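Side-chain contacts in GRAS family transcription factor containing protein, expressed (Oryza sativa Japonica Group, PDB 5HYZ), which binds DNA in vitro, probably acts as a transcription factor in plant development, and takes part in resistance to abiotic stress: residues A[28-33]-A[46-51]; A[92-97]-A[120-125]; A[100-105]-A[128-133]. One frame throughout, in Å; residues are numbered along the deposited sequence.

Contact 1 of 3, residues A[28-33]-A[46-51]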
loop_
_atom_site.group_PDB
_atom_site.type_symbol
_atom_site.label_atom_id
_atom_site.label_comp_id
_atom_site.label_asym_id
_atom_site.label_seq_id
_atom_site.Cartn_x
_atom_site.Cartn_y
_atom_site.Cartn_z
ATOM N N SER A 28 23.675 27.576 -21.874
ATOM C CA SER A 28 23.343 26.395 -22.653
ATOM C C SER A 28 22.624 25.329 -21.815
ATOM O O SER A 28 21.637 24.703 -22.272
ATOM C CB SER A 28 24.615 25.783 -23.258
ATOM O OG SER A 28 25.251 26.708 -24.111
ATOM N N VAL A 29 23.141 25.091 -20.605
ATOM C CA VAL A 29 22.389 24.158 -19.738
ATOM C C VAL A 29 20.989 24.662 -19.401
ATOM O O VAL A 29 20.007 23.898 -19.461
ATOM C CB VAL A 29 23.126 23.858 -18.409
ATOM C CG1 VAL A 29 22.225 22.924 -17.508
ATOM C CG2 VAL A 29 24.463 23.211 -18.736
ATOM N N ARG A 30 20.889 25.931 -19.019
ATOM C CA ARG A 30 19.586 26.481 -18.686
ATOM C C ARG A 30 18.623 26.385 -19.882
ATOM O O ARG A 30 17.432 26.135 -19.699
ATOM C CB ARG A 30 19.735 27.921 -18.190
ATOM C CG ARG A 30 20.357 27.991 -16.756
ATOM C CD ARG A 30 20.378 29.404 -16.148
ATOM N NE ARG A 30 20.328 30.393 -17.203
ATOM C CZ ARG A 30 19.205 30.997 -17.575
ATOM N NH1 ARG A 30 18.074 30.752 -16.938
ATOM N NH2 ARG A 30 19.238 31.859 -18.548
ATOM N N ALA A 31 19.129 26.567 -21.106
ATOM C CA ALA A 31 18.263 26.504 -22.292
ATOM C C ALA A 31 17.708 25.094 -22.458
ATOM O O ALA A 31 16.509 24.892 -22.683
ATOM C CB ALA A 31 19.042 26.926 -23.558
ATOM N N ALA A 32 18.597 24.115 -22.314
ATOM C CA ALA A 32 18.224 22.714 -22.505
ATOM C C ALA A 32 17.330 22.173 -21.386
ATOM O O ALA A 32 16.511 21.300 -21.611
ATOM C CB ALA A 32 19.504 21.858 -22.627
ATOM N N ALA A 33 17.510 22.679 -20.182
ATOM C CA ALA A 33 16.737 22.239 -19.019
ATOM C C ALA A 33 15.250 22.638 -19.157
ATOM O O ALA A 33 14.934 23.594 -19.838
ATOM C CB ALA A 33 17.334 22.848 -17.733
ATOM N N TYR A 46 16.417 22.475 -11.877
ATOM C CA TYR A 46 16.540 22.947 -10.500
ATOM C C TYR A 46 17.998 23.156 -10.103
ATOM O O TYR A 46 18.321 24.090 -9.362
ATOM C CB TYR A 46 15.857 21.968 -9.543
ATOM C CG TYR A 46 14.374 21.952 -9.838
ATOM C CD1 TYR A 46 13.565 23.030 -9.448
ATOM C CD2 TYR A 46 13.786 20.894 -10.527
ATOM C CE1 TYR A 46 12.205 23.042 -9.727
ATOM C CE2 TYR A 46 12.436 20.908 -10.812
ATOM C CZ TYR A 46 11.664 21.995 -10.422
ATOM O OH TYR A 46 10.324 21.989 -10.727
ATOM N N PHE A 47 18.888 22.286 -10.590
ATOM C CA PHE A 47 20.315 22.496 -10.268
ATOM C C PHE A 47 20.921 23.727 -10.929
ATOM O O PHE A 47 21.728 24.405 -10.337
ATOM C CB PHE A 47 21.121 21.254 -10.648
ATOM C CG PHE A 47 21.199 20.258 -9.537
ATOM C CD1 PHE A 47 20.114 19.420 -9.255
ATOM C CD2 PHE A 47 22.336 20.166 -8.762
ATOM C CE1 PHE A 47 20.194 18.478 -8.214
ATOM C CE2 PHE A 47 22.404 19.267 -7.688
ATOM C CZ PHE A 47 21.323 18.408 -7.431
ATOM N N ALA A 48 20.545 24.007 -12.156
ATOM C CA ALA A 48 21.081 25.176 -12.849
ATOM C C ALA A 48 20.571 26.428 -12.218
ATOM O O ALA A 48 21.268 27.426 -12.139
ATOM C CB ALA A 48 20.701 25.127 -14.331
ATOM N N ASP A 49 19.331 26.383 -11.736
ATOM C CA ASP A 49 18.802 27.513 -10.978
ATOM C C ASP A 49 19.595 27.773 -9.702
ATOM O O ASP A 49 19.935 28.927 -9.356
ATOM C CB ASP A 49 17.330 27.258 -10.658
ATOM C CG ASP A 49 16.623 28.488 -10.104
ATOM O OD1 ASP A 49 16.116 29.283 -10.917
ATOM O OD2 ASP A 49 16.590 28.666 -8.867
ATOM N N ALA A 50 19.877 26.693 -8.970
ATOM C CA ALA A 50 20.622 26.863 -7.738
ATOM C C ALA A 50 22.030 27.382 -8.043
ATOM O O ALA A 50 22.550 28.218 -7.287
ATOM C CB ALA A 50 20.701 25.512 -6.952
ATOM N N LEU A 51 22.656 26.835 -9.085
ATOM C CA LEU A 51 24.015 27.278 -9.423
ATOM C C LEU A 51 24.000 28.789 -9.783
ATOM O O LEU A 51 24.867 29.576 -9.343
ATOM C CB LEU A 51 24.561 26.454 -10.544
ATOM C CG LEU A 51 25.979 26.786 -10.981
ATOM C CD1 LEU A 51 26.943 26.827 -9.767
ATOM C CD2 LEU A 51 26.453 25.832 -12.029
#
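Arg-30 and Ala-48 mark the closest backbone approach of two helices, 23-32 and 39-57, which run in roughly opposite directions here and bring the two CA atoms to 6.2 Å. Such a short spacing suits alanine, whose lone methyl lets the facing helix come near. That methyl does all the touching from its side. Arg-30 CG lies 3.8 Å from Ala-48 CB, while Val-29 CG1 meets the same methyl more loosely, at 4.2 Å. With CG1 anti to the backbone N (chi1 177°), the valine turns this branch to the neighbouring helix, and its side chain also packs on Ser-7 of helix 3-16.

Arginine fits the outer margin because its aliphatic root can cover a methyl while the charged end stays near solvent. The side chain also touches Ser-52, one turn beyond Ala-48. The guanidinium makes no salt bridge with Asp-49: Arg-30 NH1 and Asp-49 OD1 stand 6.5 Å apart, and the carboxylate is instead paired with Arg-53 on its own helix. No hydrogen bond crosses the interface. Helix 23-32 ends just here, Ala-33 being the first residue to leave helical geometry, before the chain returns along helix 39-57. Both segments lie in the predicted first leucine-repeat region, and their helices are successive, roughly antiparallel members of the helical bundle of the GRAS domain, packed here through an alanine methyl.

Contact 2 of 3, residues A[92-97]-A[120-125]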
loop_
_atom_site.group_PDB
_atom_site.type_symbol
_atom_site.label_atom_id
_atom_site.label_comp_id
_atom_site.label_asym_id
_atom_site.label_seq_id
_atom_site.Cartn_x
_atom_site.Cartn_y
_atom_site.Cartn_z
ATOM N N PHE A 92 8.726 1.890 3.557
ATOM C CA PHE A 92 9.943 1.109 3.803
ATOM C C PHE A 92 10.566 1.473 5.139
ATOM O O PHE A 92 10.922 0.663 5.993
ATOM C CB PHE A 92 10.958 1.395 2.717
ATOM C CG PHE A 92 12.346 0.901 3.071
ATOM C CD1 PHE A 92 12.642 -0.463 3.061
ATOM C CD2 PHE A 92 13.331 1.806 3.402
ATOM C CE1 PHE A 92 13.916 -0.903 3.414
ATOM C CE2 PHE A 92 14.627 1.350 3.778
ATOM C CZ PHE A 92 14.896 0.019 3.778
ATOM N N ALA A 93 10.693 2.772 5.292
ATOM C CA ALA A 93 11.371 3.217 6.516
ATOM C C ALA A 93 10.579 2.837 7.778
ATOM O O ALA A 93 11.092 2.227 8.747
ATOM C CB ALA A 93 11.538 4.740 6.411
ATOM N N HIS A 94 9.303 3.195 7.780
ATOM C CA HIS A 94 8.452 2.852 8.951
ATOM C C HIS A 94 8.379 1.391 9.291
ATOM O O HIS A 94 8.455 1.005 10.438
ATOM C CB HIS A 94 6.994 3.312 8.694
ATOM C CG HIS A 94 6.875 4.782 8.583
ATOM N ND1 HIS A 94 5.757 5.404 8.045
ATOM C CD2 HIS A 94 7.731 5.770 8.945
ATOM C CE1 HIS A 94 5.938 6.715 8.087
ATOM N NE2 HIS A 94 7.120 6.962 8.634
ATOM N N LEU A 95 8.100 0.582 8.290
ATOM C CA LEU A 95 7.986 -0.844 8.580
ATOM C C LEU A 95 9.304 -1.455 9.030
ATOM O O LEU A 95 9.308 -2.318 9.896
ATOM C CB LEU A 95 7.445 -1.627 7.355
ATOM C CG LEU A 95 5.993 -1.228 7.081
ATOM C CD1 LEU A 95 5.334 -2.128 6.040
ATOM C CD2 LEU A 95 5.029 -1.050 8.339
ATOM N N THR A 96 10.434 -0.997 8.464
ATOM C CA THR A 96 11.687 -1.588 8.882
ATOM C C THR A 96 12.053 -1.142 10.341
ATOM O O THR A 96 12.467 -1.974 11.188
ATOM C CB THR A 96 12.814 -1.190 7.904
ATOM O OG1 THR A 96 12.416 -1.614 6.607
ATOM C CG2 THR A 96 14.123 -1.887 8.251
ATOM N N ALA A 97 11.845 0.130 10.621
ATOM C CA ALA A 97 12.001 0.614 11.987
ATOM C C ALA A 97 11.074 -0.146 12.981
ATOM O O ALA A 97 11.503 -0.558 14.075
ATOM C CB ALA A 97 11.712 2.110 12.029
ATOM N N GLN A 120 2.328 12.037 10.684
ATOM C CA GLN A 120 0.946 11.574 10.816
ATOM C C GLN A 120 1.055 10.285 11.664
ATOM O O GLN A 120 2.107 9.860 12.128
ATOM C CB GLN A 120 0.265 11.250 9.479
ATOM C CG GLN A 120 -0.179 12.430 8.568
ATOM C CD GLN A 120 -1.008 13.548 9.246
ATOM O OE1 GLN A 120 -0.456 14.536 9.713
ATOM N NE2 GLN A 120 -2.330 13.413 9.231
ATOM N N GLY A 121 -0.043 9.660 11.900
ATOM C CA GLY A 121 0.176 8.569 12.844
ATOM C C GLY A 121 0.494 7.197 12.270
ATOM O O GLY A 121 0.572 6.234 13.010
ATOM N N ILE A 122 0.681 7.098 10.964
ATOM C CA ILE A 122 0.563 5.728 10.380
ATOM C C ILE A 122 1.659 4.772 10.849
ATOM O O ILE A 122 1.387 3.576 11.045
ATOM C CB ILE A 122 0.501 5.809 8.836
ATOM C CG1 ILE A 122 -0.014 4.439 8.299
ATOM C CG2 ILE A 122 1.836 6.182 8.291
ATOM C CD1 ILE A 122 -0.338 4.403 6.790
ATOM N N GLN A 123 2.890 5.280 11.105
ATOM C CA GLN A 123 3.897 4.356 11.639
ATOM C C GLN A 123 3.408 3.693 12.924
ATOM O O GLN A 123 3.619 2.509 13.190
ATOM C CB GLN A 123 5.228 5.115 11.935
ATOM C CG GLN A 123 6.333 4.115 12.452
ATOM C CD GLN A 123 7.757 4.751 12.571
ATOM O OE1 GLN A 123 7.959 5.965 12.340
ATOM N NE2 GLN A 123 8.701 3.939 12.972
ATOM N N TRP A 124 2.767 4.504 13.791
ATOM C CA TRP A 124 2.383 3.946 15.068
ATOM C C TRP A 124 1.126 3.139 15.009
ATOM O O TRP A 124 0.961 2.238 15.817
ATOM C CB TRP A 124 2.264 5.118 16.121
ATOM C CG TRP A 124 3.574 5.870 16.099
ATOM C CD1 TRP A 124 3.746 7.219 15.902
ATOM C CD2 TRP A 124 4.915 5.291 16.157
ATOM N NE1 TRP A 124 5.093 7.519 15.864
ATOM C CE2 TRP A 124 5.825 6.370 16.010
ATOM C CE3 TRP A 124 5.417 3.982 16.329
ATOM C CZ2 TRP A 124 7.214 6.191 15.998
ATOM C CZ3 TRP A 124 6.836 3.772 16.279
ATOM C CH2 TRP A 124 7.721 4.908 16.127
ATOM N N ALA A 125 0.252 3.433 14.071
ATOM C CA ALA A 125 -0.903 2.545 13.884
ATOM C C ALA A 125 -0.403 1.155 13.434
ATOM O O ALA A 125 -0.833 0.124 13.967
ATOM C CB ALA A 125 -1.858 3.136 12.859
#
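Gln-123 reaches across from the start of helix 122-132 and runs its side chain obliquely across His-94 of helix 89-104. Its CB sits over one face of the imidazole, 3.9 Å from the ring centroid and only 14° off the ring normal, a CH-pi contact. CG is anti to the backbone N (chi1 -178°), and the chain is extended beyond it, a shape that carries the amide past the ring towards the other helix. CG itself comes within 3.9 Å of His-94 CB, and one face of the Trp-124 indole also receives it. Farther out, CD passes 3.8 Å from His-94 CD2. OE1 comes closer to that same carbon, at 3.4 Å; the amide lies nearly parallel to the ring, 18° from its plane, but displaced beyond its CD2 edge. At the tip, NE2 packs 3.6 Å from Ala-97 CB, where a methyl leaves room for it, and donates a hydrogen bond to Asn-206 of strand 202-208.

Beside this, Ile-122 CG2 approaches the ring obliquely, 4.0 Å from His-94 ND1; its residue also packs on Asn-342 of the second subunit. Glutamine suits its buried place because its methylenes can cover a ring while its amide meets polar partners. The side-chain contact is thus van der Waals and CH-pi; Asn-98 ND2, bonded to Gln-123 O, adds a polar link between the helices, and the bond to Asn-206 is likely to restrict the amide's rotation.

Contact 3 of 3, residues A[100-105]-A[128-133]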
loop_
_atom_site.group_PDB
_atom_site.type_symbol
_atom_site.label_atom_id
_atom_site.label_comp_id
_atom_site.label_asym_id
_atom_site.label_seq_id
_atom_site.Cartn_x
_atom_site.Cartn_y
_atom_site.Cartn_z
ATOM N N ALA A 100 12.274 -3.538 13.966
ATOM C CA ALA A 100 13.350 -3.443 14.992
ATOM C C ALA A 100 12.813 -3.106 16.395
ATOM O O ALA A 100 13.276 -3.680 17.388
ATOM C CB ALA A 100 14.364 -2.406 14.606
ATOM N N ILE A 101 11.818 -2.204 16.455
ATOM C CA ILE A 101 11.221 -1.886 17.764
ATOM C C ILE A 101 10.524 -3.122 18.361
ATOM O O ILE A 101 10.615 -3.411 19.540
ATOM C CB ILE A 101 10.234 -0.741 17.582
ATOM C CG1 ILE A 101 11.046 0.516 17.189
ATOM C CG2 ILE A 101 9.440 -0.522 18.886
ATOM C CD1 ILE A 101 10.153 1.741 16.675
ATOM N N LEU A 102 9.795 -3.843 17.498
ATOM C CA LEU A 102 9.044 -5.024 17.949
ATOM C C LEU A 102 9.967 -6.043 18.534
ATOM O O LEU A 102 9.686 -6.628 19.578
ATOM C CB LEU A 102 8.241 -5.606 16.758
ATOM C CG LEU A 102 7.270 -6.739 17.079
ATOM C CD1 LEU A 102 6.093 -6.070 17.693
ATOM C CD2 LEU A 102 6.803 -7.480 15.841
ATOM N N GLU A 103 11.085 -6.272 17.855
ATOM C CA GLU A 103 12.016 -7.248 18.357
ATOM C C GLU A 103 12.758 -6.794 19.605
ATOM O O GLU A 103 12.976 -7.593 20.517
ATOM C CB GLU A 103 12.998 -7.596 17.266
ATOM C CG GLU A 103 12.188 -8.432 16.236
ATOM C CD GLU A 103 12.995 -8.797 14.968
ATOM O OE1 GLU A 103 14.213 -8.516 14.917
ATOM O OE2 GLU A 103 12.383 -9.320 14.012
ATOM N N ALA A 104 13.125 -5.522 19.655
ATOM C CA ALA A 104 13.847 -5.021 20.847
ATOM C C ALA A 104 13.021 -5.019 22.115
ATOM O O ALA A 104 13.558 -5.062 23.222
ATOM C CB ALA A 104 14.385 -3.593 20.575
ATOM N N THR A 105 11.707 -4.934 21.985
ATOM C CA THR A 105 10.843 -4.667 23.138
ATOM C C THR A 105 9.975 -5.881 23.476
ATOM O O THR A 105 9.079 -5.790 24.292
ATOM C CB THR A 105 9.918 -3.485 22.919
ATOM O OG1 THR A 105 9.143 -3.649 21.730
ATOM C CG2 THR A 105 10.742 -2.187 22.759
ATOM N N LEU A 128 1.189 -0.512 16.489
ATOM C CA LEU A 128 0.167 -0.997 17.445
ATOM C C LEU A 128 -0.422 -2.333 16.959
ATOM O O LEU A 128 -0.580 -3.286 17.713
ATOM C CB LEU A 128 -0.942 0.042 17.576
ATOM C CG LEU A 128 -0.547 1.254 18.466
ATOM C CD1 LEU A 128 -1.619 2.408 18.334
ATOM C CD2 LEU A 128 -0.365 0.789 19.918
ATOM N N GLN A 129 -0.770 -2.369 15.690
ATOM C CA GLN A 129 -1.285 -3.642 15.133
ATOM C C GLN A 129 -0.295 -4.797 15.308
ATOM O O GLN A 129 -0.645 -5.944 15.742
ATOM C CB GLN A 129 -1.607 -3.427 13.661
ATOM C CG GLN A 129 -2.139 -4.729 12.900
ATOM C CD GLN A 129 -3.550 -5.056 13.299
ATOM O OE1 GLN A 129 -4.280 -4.217 13.808
ATOM N NE2 GLN A 129 -3.959 -6.319 13.065
ATOM N N ALA A 130 0.976 -4.498 15.010
ATOM C CA ALA A 130 2.016 -5.516 15.175
ATOM C C ALA A 130 2.223 -5.947 16.621
ATOM O O ALA A 130 2.340 -7.137 16.888
ATOM C CB ALA A 130 3.350 -5.014 14.548
ATOM N N LEU A 131 2.246 -5.001 17.571
ATOM C CA LEU A 131 2.395 -5.314 18.981
ATOM C C LEU A 131 1.224 -6.175 19.454
ATOM O O LEU A 131 1.404 -7.053 20.304
ATOM C CB LEU A 131 2.462 -4.003 19.850
ATOM C CG LEU A 131 3.793 -3.231 19.673
ATOM C CD1 LEU A 131 3.717 -1.804 20.278
ATOM C CD2 LEU A 131 4.916 -4.041 20.290
ATOM N N ALA A 132 0.040 -5.920 18.898
ATOM C CA ALA A 132 -1.140 -6.630 19.403
ATOM C C ALA A 132 -1.010 -8.067 19.057
ATOM O O ALA A 132 -1.522 -8.915 19.790
ATOM C CB ALA A 132 -2.436 -6.060 18.838
ATOM N N THR A 133 -0.343 -8.343 17.935
ATOM C CA THR A 133 -0.183 -9.736 17.543
ATOM C C THR A 133 1.234 -10.356 17.730
ATOM O O THR A 133 1.564 -11.400 17.143
ATOM C CB THR A 133 -0.641 -9.898 16.059
ATOM O OG1 THR A 133 0.010 -8.927 15.234
ATOM C CG2 THR A 133 -2.121 -9.582 15.960
#
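Leu-102 and Leu-131 meet methyl to methyl, and their contact is the tight part of this interface: Leu-102 CD1 lies 3.5 Å from Leu-131 CD2, closer than two methyls usually come. The side chains slide past one another in opposite directions, with the CA atoms of the pair 6.7 Å apart. In Leu-102, CG lies anti to the backbone N (chi1 -173°), which places it on the side of the other helix, and chi2 (77°) then brings CD1 to Leu-131. Leucine suits the place because its branched end gives a methyl that meets another without any polar atom to satisfy.

Leu-131 is buried and also packs on Ile-111 of strand 110-118. That strand and the parallel strand 141-148 are joined through helix 122-132, a beta-alpha-beta crossover of the Rossmann-type part of the GRAS domain, so Leu-131 packs from its helix both on the sheet and on helix 89-104 alongside.

Thr-105 directly follows that neighbouring helix. Its buried hydroxyl is occupied by its own chain, OG1 donating to Ile-101 O at 2.6 Å from 34° outside the carbonyl plane, and this lets a threonine sit among apolar groups. Thr-105 OG1 approaches Leu-131 CD2 only loosely, at 4.5 Å.

The more open side belongs to Ala-130, partly exposed like Leu-102. Its CB stays 4.3 Å from Leu-102 CD1, and Leu-102 CD1 passes 4.0 Å from Ala-130 O. Elsewhere on helix 122-132, Gln-129 hydrogen-bonds Ser-334 of the second subunit.

In the fold
Contacts 2 and 3 join the same two helices, 89-104 and 122-132, at successive levels; their centres are 11 Å apart, and Trp-124 CZ3 touches Ile-101 CD1 at 3.9 Å between them. Both mix buried with partly exposed residues and lie next to the second subunit. Contact 2, nearer the centre of the chain, uses an amide and an imidazole, whereas contact 3, farther out, is mainly aliphatic. Contact 1 stands apart in the helical bundle, its centre about 37 Å from that of contact 2 and across the chain's centre. Mostly buried yet peripheral, it relies on small aliphatic groups and touches no other subunit.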